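Long-range contacts in RIM-binding protein, isoform F (Drosophila melanogaster, PDB 6Q9M), which probably couples synaptic vesicle recruitment to release sites at the active zone, and carries a central array of fibronectin type III domains: residues 8-13 / 89-94; 26-31 / 60-65; 40-45 / 75-80. All coordinates share one frame; numbering follows the deposited sequence.

Interaction 1 (8-13 / 89-94)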
# COMPACT_ATOMS: atom_id res chain seq x y z
N VAL A 8 -0.97 4.59 -15.92
CA VAL A 8 0.06 4.17 -16.88
C VAL A 8 0.23 2.66 -16.94
O VAL A 8 0.71 2.05 -15.98
CB VAL A 8 1.40 4.84 -16.54
CG1 VAL A 8 2.47 4.34 -17.46
CG2 VAL A 8 1.27 6.36 -16.60
N PRO A 9 -0.06 2.03 -18.08
CA PRO A 9 0.26 0.61 -18.26
C PRO A 9 1.74 0.33 -17.99
O PRO A 9 2.61 1.14 -18.29
CB PRO A 9 -0.11 0.34 -19.73
CG PRO A 9 -1.11 1.37 -20.06
CD PRO A 9 -0.75 2.59 -19.26
N ALA A 10 2.00 -0.86 -17.45
CA ALA A 10 3.30 -1.21 -16.91
C ALA A 10 3.95 -2.36 -17.69
O ALA A 10 3.25 -3.16 -18.32
CB ALA A 10 3.15 -1.60 -15.44
N PRO A 11 5.27 -2.47 -17.65
CA PRO A 11 5.94 -3.58 -18.35
C PRO A 11 5.56 -4.91 -17.71
O PRO A 11 5.08 -4.98 -16.59
CB PRO A 11 7.44 -3.29 -18.18
CG PRO A 11 7.52 -1.87 -17.61
CD PRO A 11 6.23 -1.69 -16.85
N LYS A 12 5.76 -5.98 -18.48
CA LYS A 12 5.42 -7.33 -18.05
C LYS A 12 6.62 -8.26 -18.27
O LYS A 12 7.59 -7.92 -18.94
CB LYS A 12 4.18 -7.85 -18.79
CG LYS A 12 3.05 -6.82 -18.92
CD LYS A 12 2.03 -7.18 -20.01
CE LYS A 12 1.95 -8.69 -20.25
NZ LYS A 12 0.65 -9.11 -20.87
N HIS A 13 6.51 -9.46 -17.71
CA HIS A 13 7.46 -10.55 -17.95
C HIS A 13 8.89 -10.13 -17.59
O HIS A 13 9.86 -10.49 -18.27
CB HIS A 13 7.37 -11.05 -19.39
CG HIS A 13 6.02 -11.62 -19.72
ND1 HIS A 13 5.10 -10.95 -20.50
CD2 HIS A 13 5.43 -12.78 -19.35
CE1 HIS A 13 4.01 -11.69 -20.62
NE2 HIS A 13 4.18 -12.80 -19.93
N ASP A 89 6.19 0.73 -9.17
CA ASP A 89 7.11 -0.39 -9.06
C ASP A 89 6.37 -1.71 -8.87
O ASP A 89 6.75 -2.74 -9.46
CB ASP A 89 8.08 -0.18 -7.89
CG ASP A 89 9.20 0.82 -8.20
OD1 ASP A 89 9.80 1.37 -7.26
OD2 ASP A 89 9.47 1.07 -9.40
N ALA A 90 5.29 -1.71 -8.07
CA ALA A 90 4.58 -2.93 -7.70
C ALA A 90 3.98 -3.65 -8.89
O ALA A 90 3.56 -4.81 -8.73
CB ALA A 90 3.45 -2.62 -6.71
N ALA A 91 3.89 -3.00 -10.05
CA ALA A 91 3.35 -3.67 -11.22
C ALA A 91 4.41 -4.43 -12.00
O ALA A 91 4.07 -5.35 -12.73
CB ALA A 91 2.67 -2.67 -12.15
N CYS A 92 5.68 -4.06 -11.86
CA CYS A 92 6.76 -4.76 -12.58
C CYS A 92 7.96 -4.80 -11.64
O CYS A 92 8.78 -3.88 -11.63
CB CYS A 92 7.09 -4.08 -13.90
SG CYS A 92 8.13 -5.09 -14.96
N THR A 93 8.06 -5.88 -10.87
CA THR A 93 9.07 -5.96 -9.84
C THR A 93 9.41 -7.40 -9.53
O THR A 93 8.59 -8.31 -9.71
CB THR A 93 8.63 -5.26 -8.56
OG1 THR A 93 9.79 -5.05 -7.74
CG2 THR A 93 7.61 -6.13 -7.78
N MET A 94 10.65 -7.61 -9.09
CA MET A 94 11.11 -8.93 -8.67
C MET A 94 12.28 -8.78 -7.71
O MET A 94 13.04 -7.80 -7.76
CB MET A 94 11.51 -9.80 -9.87
CG MET A 94 12.76 -9.30 -10.59
SD MET A 94 13.37 -10.45 -11.85
CE MET A 94 14.81 -9.55 -12.44
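The Pro11 ring takes Cys92 over one of its faces: SG of Cys92 lies 3.8 Å from CB of Pro11, and CB of Cys92 sits 3.9 Å from CD of Pro11. The other face of the proline turns toward Ser79 and the ring of Tyr42, while Trp28 approaches the rim near CB. Pro11 is therefore wedged between the two sheets of the sandwich. The thiol reaches it because SG trails away from Cys92 N, with chi1 at -167°, and reaches out over the proline instead of turning back toward Ala91. The carbonyl of Pro11 leans to the same cysteine, its O atom 3.5 Å from Cys92 CB.

One residue earlier, two methyls touch, Ala10 aimed straight at Ala91, whose own methyl comes in at a slant. CB of Ala10 and CB of Ala91 are 3.5 Å apart, a small apolar touch. Ala91 is presented by a short 3-10 turn, closed by the bond from Cys92 N to Asp89 O (2.9 Å). No clear hydrogen bond links the two segments, so small apolar groups carry the contact. Lys12 turns away, and its amine forms a salt bridge with Glu32.

Beyond these residues the two segments part into opposite sheets of the fibronectin type III sandwich. Lys12 pairs through its backbone with Ser29 of strand 23-29, whereas Cys92 and Met94 pair with Val77 and Ile75 of strand 73-81. The contact thus joins the start of strand 12-20 to the entry of strand 93-96, with Leu14 covering Cys92 from the first of these.

Interaction 2 (26-31 / 60-65)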
# COMPACT_ATOMS: atom_id res chain seq x y z
N ILE A 26 18.84 -8.22 -17.23
CA ILE A 26 17.41 -8.44 -17.13
C ILE A 26 16.76 -8.19 -18.48
O ILE A 26 17.30 -7.51 -19.36
CB ILE A 26 16.72 -7.55 -16.08
CG1 ILE A 26 16.70 -6.10 -16.58
CG2 ILE A 26 17.35 -7.71 -14.70
CD1 ILE A 26 16.05 -5.14 -15.61
N GLY A 27 15.55 -8.74 -18.62
CA GLY A 27 14.73 -8.49 -19.78
C GLY A 27 13.28 -8.31 -19.35
O GLY A 27 12.90 -8.69 -18.24
N TRP A 28 12.50 -7.69 -20.23
CA TRP A 28 11.08 -7.46 -19.97
C TRP A 28 10.34 -7.33 -21.30
O TRP A 28 10.94 -7.39 -22.38
CB TRP A 28 10.85 -6.25 -19.06
CG TRP A 28 11.29 -4.91 -19.62
CD1 TRP A 28 10.53 -4.02 -20.33
CD2 TRP A 28 12.59 -4.31 -19.49
NE1 TRP A 28 11.27 -2.91 -20.65
CE2 TRP A 28 12.55 -3.07 -20.17
CE3 TRP A 28 13.80 -4.72 -18.91
CZ2 TRP A 28 13.67 -2.22 -20.27
CZ3 TRP A 28 14.92 -3.87 -19.01
CH2 TRP A 28 14.84 -2.64 -19.69
N SER A 29 9.02 -7.17 -21.22
CA SER A 29 8.15 -7.03 -22.37
C SER A 29 7.40 -5.71 -22.28
O SER A 29 7.12 -5.22 -21.18
CB SER A 29 7.14 -8.18 -22.45
OG SER A 29 7.80 -9.43 -22.40
N PRO A 30 7.07 -5.10 -23.41
CA PRO A 30 6.37 -3.81 -23.38
C PRO A 30 4.97 -3.96 -22.81
O PRO A 30 4.34 -5.02 -22.95
CB PRO A 30 6.32 -3.38 -24.86
CG PRO A 30 7.12 -4.40 -25.63
CD PRO A 30 7.23 -5.61 -24.79
N PRO A 31 4.42 -2.87 -22.28
CA PRO A 31 3.05 -2.89 -21.77
C PRO A 31 2.04 -3.02 -22.89
O PRO A 31 2.29 -2.64 -24.04
CB PRO A 31 2.90 -1.53 -21.08
CG PRO A 31 3.88 -0.66 -21.80
CD PRO A 31 5.05 -1.56 -22.05
N THR A 60 14.26 -4.40 -25.17
CA THR A 60 13.81 -4.37 -23.78
C THR A 60 14.68 -5.28 -22.91
O THR A 60 14.22 -6.25 -22.30
CB THR A 60 12.34 -4.74 -23.68
OG1 THR A 60 12.12 -6.00 -24.33
CG2 THR A 60 11.47 -3.68 -24.33
N ARG A 61 15.97 -4.95 -22.90
CA ARG A 61 16.94 -5.62 -22.05
C ARG A 61 17.81 -4.57 -21.39
O ARG A 61 17.88 -3.42 -21.84
CB ARG A 61 17.81 -6.58 -22.87
CG ARG A 61 17.09 -7.81 -23.42
CD ARG A 61 18.04 -9.01 -23.47
NE ARG A 61 17.61 -10.04 -24.41
CZ ARG A 61 16.58 -10.85 -24.23
NH1 ARG A 61 16.28 -11.76 -25.15
NH2 ARG A 61 15.84 -10.77 -23.12
N ALA A 62 18.49 -4.96 -20.31
CA ALA A 62 19.37 -4.02 -19.65
C ALA A 62 20.42 -4.76 -18.83
O ALA A 62 20.14 -5.81 -18.24
CB ALA A 62 18.59 -3.06 -18.74
N LEU A 63 21.62 -4.19 -18.81
CA LEU A 63 22.72 -4.65 -17.97
C LEU A 63 22.90 -3.62 -16.86
O LEU A 63 23.22 -2.46 -17.13
CB LEU A 63 24.00 -4.80 -18.80
CG LEU A 63 25.25 -5.29 -18.07
CD1 LEU A 63 25.12 -6.77 -17.70
CD2 LEU A 63 26.51 -5.04 -18.90
N ILE A 64 22.64 -4.02 -15.63
CA ILE A 64 22.72 -3.11 -14.49
C ILE A 64 24.02 -3.36 -13.74
O ILE A 64 24.24 -4.45 -13.19
CB ILE A 64 21.51 -3.27 -13.56
CG1 ILE A 64 20.24 -3.43 -14.37
CG2 ILE A 64 21.43 -2.07 -12.63
CD1 ILE A 64 19.06 -3.94 -13.54
N GLU A 65 24.86 -2.33 -13.68
CA GLU A 65 26.10 -2.39 -12.94
C GLU A 65 25.88 -2.00 -11.48
O GLU A 65 24.80 -1.54 -11.09
CB GLU A 65 27.14 -1.47 -13.58
CG GLU A 65 27.46 -1.87 -15.01
CD GLU A 65 28.36 -3.08 -15.06
OE1 GLU A 65 28.57 -3.61 -16.18
OE2 GLU A 65 28.86 -3.50 -13.99
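Ile26 and Ala62 face each other as an antiparallel hydrogen-bonded pair, Ile26 N to Ala62 O at 2.9 Å and Ala62 N back to Ile26 O at 3.0 Å. The strand axes run at 151° to one another. Next along, Gly27 and Arg61 form the non-hydrogen-bonded pair, their CA atoms only 4.3 Å apart. Trp28 N then bonds to Thr60 O at 3.1 Å, and where a strand pairing would normally continue through the backbone, a side chain takes over: Thr60 OG1 donates to Trp28 O at 2.7 Å.

Trp28 and Thr60 pack closely together. The tryptophan's chi1 of 63° sets the ring between its own backbone N and carbonyl carbon and lays the indole across the end of the neighbouring strand. Thr60 CB stands over the five-membered ring, 3.8 Å from its centroid and 14° off the normal, a CH-pi contact. Ala62 CB comes instead to the edge, 3.8 Å from Trp28 CZ3. Further along the same face, CD1 of Ile26 meets CD1 of Ile64 at 3.8 Å. On the opposite face, the bare CA of Gly27 lets the guanidinium edge of Arg61 settle beside it on its way to a salt bridge with Glu17. A leucine in place of Trp28 would probably leave Thr60 CB without its aromatic face and open a gap beside Ala62, although the backbone bonds could remain.

This is the tryptophan of the fibronectin type III core, edge-to-face with Tyr42 and packed on Val54 and Val77. One threonine both bonds the tryptophan's carbonyl and covers its ring, which ties the strand end to the hydrophobic interior, while charge is kept to the outer face.

Interaction 3 (40-45 / 75-80)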
# COMPACT_ATOMS: atom_id res chain seq x y z
N ASP A 40 6.82 5.81 -23.52
CA ASP A 40 7.88 6.57 -24.17
C ASP A 40 9.28 6.07 -23.83
O ASP A 40 10.15 6.06 -24.70
CB ASP A 40 7.75 8.05 -23.78
CG ASP A 40 8.76 8.94 -24.48
OD1 ASP A 40 8.42 9.47 -25.56
OD2 ASP A 40 9.87 9.13 -23.94
N SER A 41 9.52 5.67 -22.59
CA SER A 41 10.81 5.09 -22.21
C SER A 41 10.60 4.26 -20.95
O SER A 41 9.54 4.29 -20.33
CB SER A 41 11.89 6.16 -22.02
OG SER A 41 11.65 6.99 -20.89
N TYR A 42 11.65 3.54 -20.56
CA TYR A 42 11.63 2.71 -19.37
C TYR A 42 12.67 3.21 -18.37
O TYR A 42 13.74 3.70 -18.74
CB TYR A 42 11.92 1.25 -19.71
CG TYR A 42 10.97 0.60 -20.67
CD1 TYR A 42 11.20 0.64 -22.05
CD2 TYR A 42 9.85 -0.06 -20.22
CE1 TYR A 42 10.32 0.04 -22.94
CE2 TYR A 42 8.98 -0.67 -21.09
CZ TYR A 42 9.21 -0.62 -22.45
OH TYR A 42 8.31 -1.23 -23.30
N HIS A 43 12.33 3.05 -17.09
CA HIS A 43 13.19 3.40 -15.97
C HIS A 43 13.45 2.13 -15.18
O HIS A 43 12.50 1.49 -14.70
CB HIS A 43 12.55 4.45 -15.07
CG HIS A 43 12.67 5.85 -15.57
ND1 HIS A 43 13.34 6.17 -16.73
CD2 HIS A 43 12.21 7.02 -15.07
CE1 HIS A 43 13.29 7.48 -16.91
NE2 HIS A 43 12.61 8.02 -15.92
N VAL A 44 14.72 1.75 -15.04
CA VAL A 44 15.10 0.56 -14.29
C VAL A 44 15.61 0.99 -12.93
O VAL A 44 16.51 1.83 -12.83
CB VAL A 44 16.16 -0.26 -15.04
CG1 VAL A 44 16.40 -1.56 -14.31
CG2 VAL A 44 15.69 -0.51 -16.46
N TYR A 45 15.01 0.44 -11.88
CA TYR A 45 15.37 0.75 -10.50
C TYR A 45 15.94 -0.48 -9.81
O TYR A 45 15.55 -1.61 -10.08
CB TYR A 45 14.17 1.23 -9.70
CG TYR A 45 13.62 2.55 -10.18
CD1 TYR A 45 12.81 2.61 -11.31
CD2 TYR A 45 13.92 3.73 -9.52
CE1 TYR A 45 12.31 3.80 -11.75
CE2 TYR A 45 13.41 4.93 -9.97
CZ TYR A 45 12.60 4.96 -11.09
OH TYR A 45 12.09 6.15 -11.55
N ILE A 75 14.44 -5.41 -7.95
CA ILE A 75 14.55 -4.74 -9.24
C ILE A 75 13.16 -4.49 -9.79
O ILE A 75 12.27 -5.35 -9.67
CB ILE A 75 15.41 -5.57 -10.20
CG1 ILE A 75 16.77 -5.77 -9.50
CG2 ILE A 75 15.49 -4.87 -11.59
CD1 ILE A 75 17.83 -6.42 -10.33
N SER A 76 12.99 -3.33 -10.39
CA SER A 76 11.67 -2.95 -10.88
C SER A 76 11.85 -2.10 -12.13
O SER A 76 12.89 -1.47 -12.30
CB SER A 76 10.90 -2.20 -9.78
OG SER A 76 11.41 -0.88 -9.67
N VAL A 77 10.85 -2.11 -13.00
CA VAL A 77 10.87 -1.32 -14.23
C VAL A 77 9.59 -0.51 -14.34
O VAL A 77 8.49 -1.01 -14.11
CB VAL A 77 11.05 -2.22 -15.48
CG1 VAL A 77 11.15 -1.36 -16.74
CG2 VAL A 77 12.28 -3.13 -15.34
N ARG A 78 9.75 0.76 -14.72
CA ARG A 78 8.64 1.69 -14.82
C ARG A 78 8.51 2.19 -16.24
O ARG A 78 9.51 2.54 -16.88
CB ARG A 78 8.85 2.89 -13.89
CG ARG A 78 8.84 2.54 -12.42
CD ARG A 78 8.69 3.79 -11.58
NE ARG A 78 9.44 3.63 -10.34
CZ ARG A 78 9.54 4.55 -9.40
NH1 ARG A 78 8.93 5.72 -9.54
NH2 ARG A 78 10.26 4.30 -8.31
N SER A 79 7.27 2.22 -16.72
CA SER A 79 6.94 2.87 -17.97
C SER A 79 6.95 4.37 -17.76
O SER A 79 6.43 4.87 -16.77
CB SER A 79 5.55 2.44 -18.45
OG SER A 79 5.54 1.11 -18.92
N VAL A 80 7.51 5.10 -18.72
CA VAL A 80 7.52 6.56 -18.68
C VAL A 80 6.81 7.06 -19.92
O VAL A 80 7.09 6.59 -21.03
CB VAL A 80 8.94 7.13 -18.59
CG1 VAL A 80 8.88 8.64 -18.44
CG2 VAL A 80 9.70 6.51 -17.42
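Backbone hydrogen bonds set the frame between Asp40-Tyr45 and Ile75-Val80, two antiparallel strands at 157°. His43 and Arg78 exchange a pair, His43 N to Arg78 O at 2.9 Å and Arg78 N to His43 O at 2.8 Å, and Ser76 and Tyr45 do the same. At the other end, Asp40 and Ser41 both donate to Val80 O, from Asp40 N at 2.6 Å and Ser41 N at 3.0 Å. This is a classic beta bulge, one carbonyl serving two successive amides.

Aromatic contacts occupy the face of His43, Tyr45, Arg78 and Val80. The guanidinium of Arg78 lies flat on the Tyr45 ring, planes 16° apart and centres 3.9 Å apart, a cation-pi stack made diagonally across the strands. A bend at chi3 (-146°) brings it there. Because Arg78 NE also forms a salt bridge with Asp89, the group is held both from its face and through its N-H, which probably steadies its positive charge. Val80 CG2 stands almost over the centre of the His43 ring, 3.4 Å from the centroid, a CH-pi contact.

Apolar contacts line the other face, beside Ser79, whose OG hydrogen-bonds Pro9 O. Tyr42 CD2 touches Val77 CG1 at 3.9 Å, and Val44 meets Val77 and Ile75 more loosely.

These are the two middle strands of the four-stranded fibronectin type III sheet. Strand 49-55 pairs with 39-46 on one flank, and 93-96 with 73-81 on the other. The face of Tyr42, Val44 and Val77 closes onto the opposing sheet, where Val44 packs on Ile26 and Trp28, and Ile75 on Ile26.

All three contacts belong to one fibronectin type III sandwich and are mostly buried; no touching residue of interactions 1 and 3 is exposed, whereas interaction 2 has an exposed edge at Arg61. Interaction 3 ties the central strands of the four-stranded sheet, interaction 2 pairs two strands of the three-stranded sheet, and interaction 1 bridges the two sheets. The inward faces of interactions 2 and 3 meet through Ile64 and Val44; their other faces carry the charges. The first contact relies on small side chains where these two rely on strand hydrogen bonds. It still reaches interaction 3 through Asp89, which grips Arg78 and Ser76, and interaction 2 through the backbone of Lys12 and Ser29.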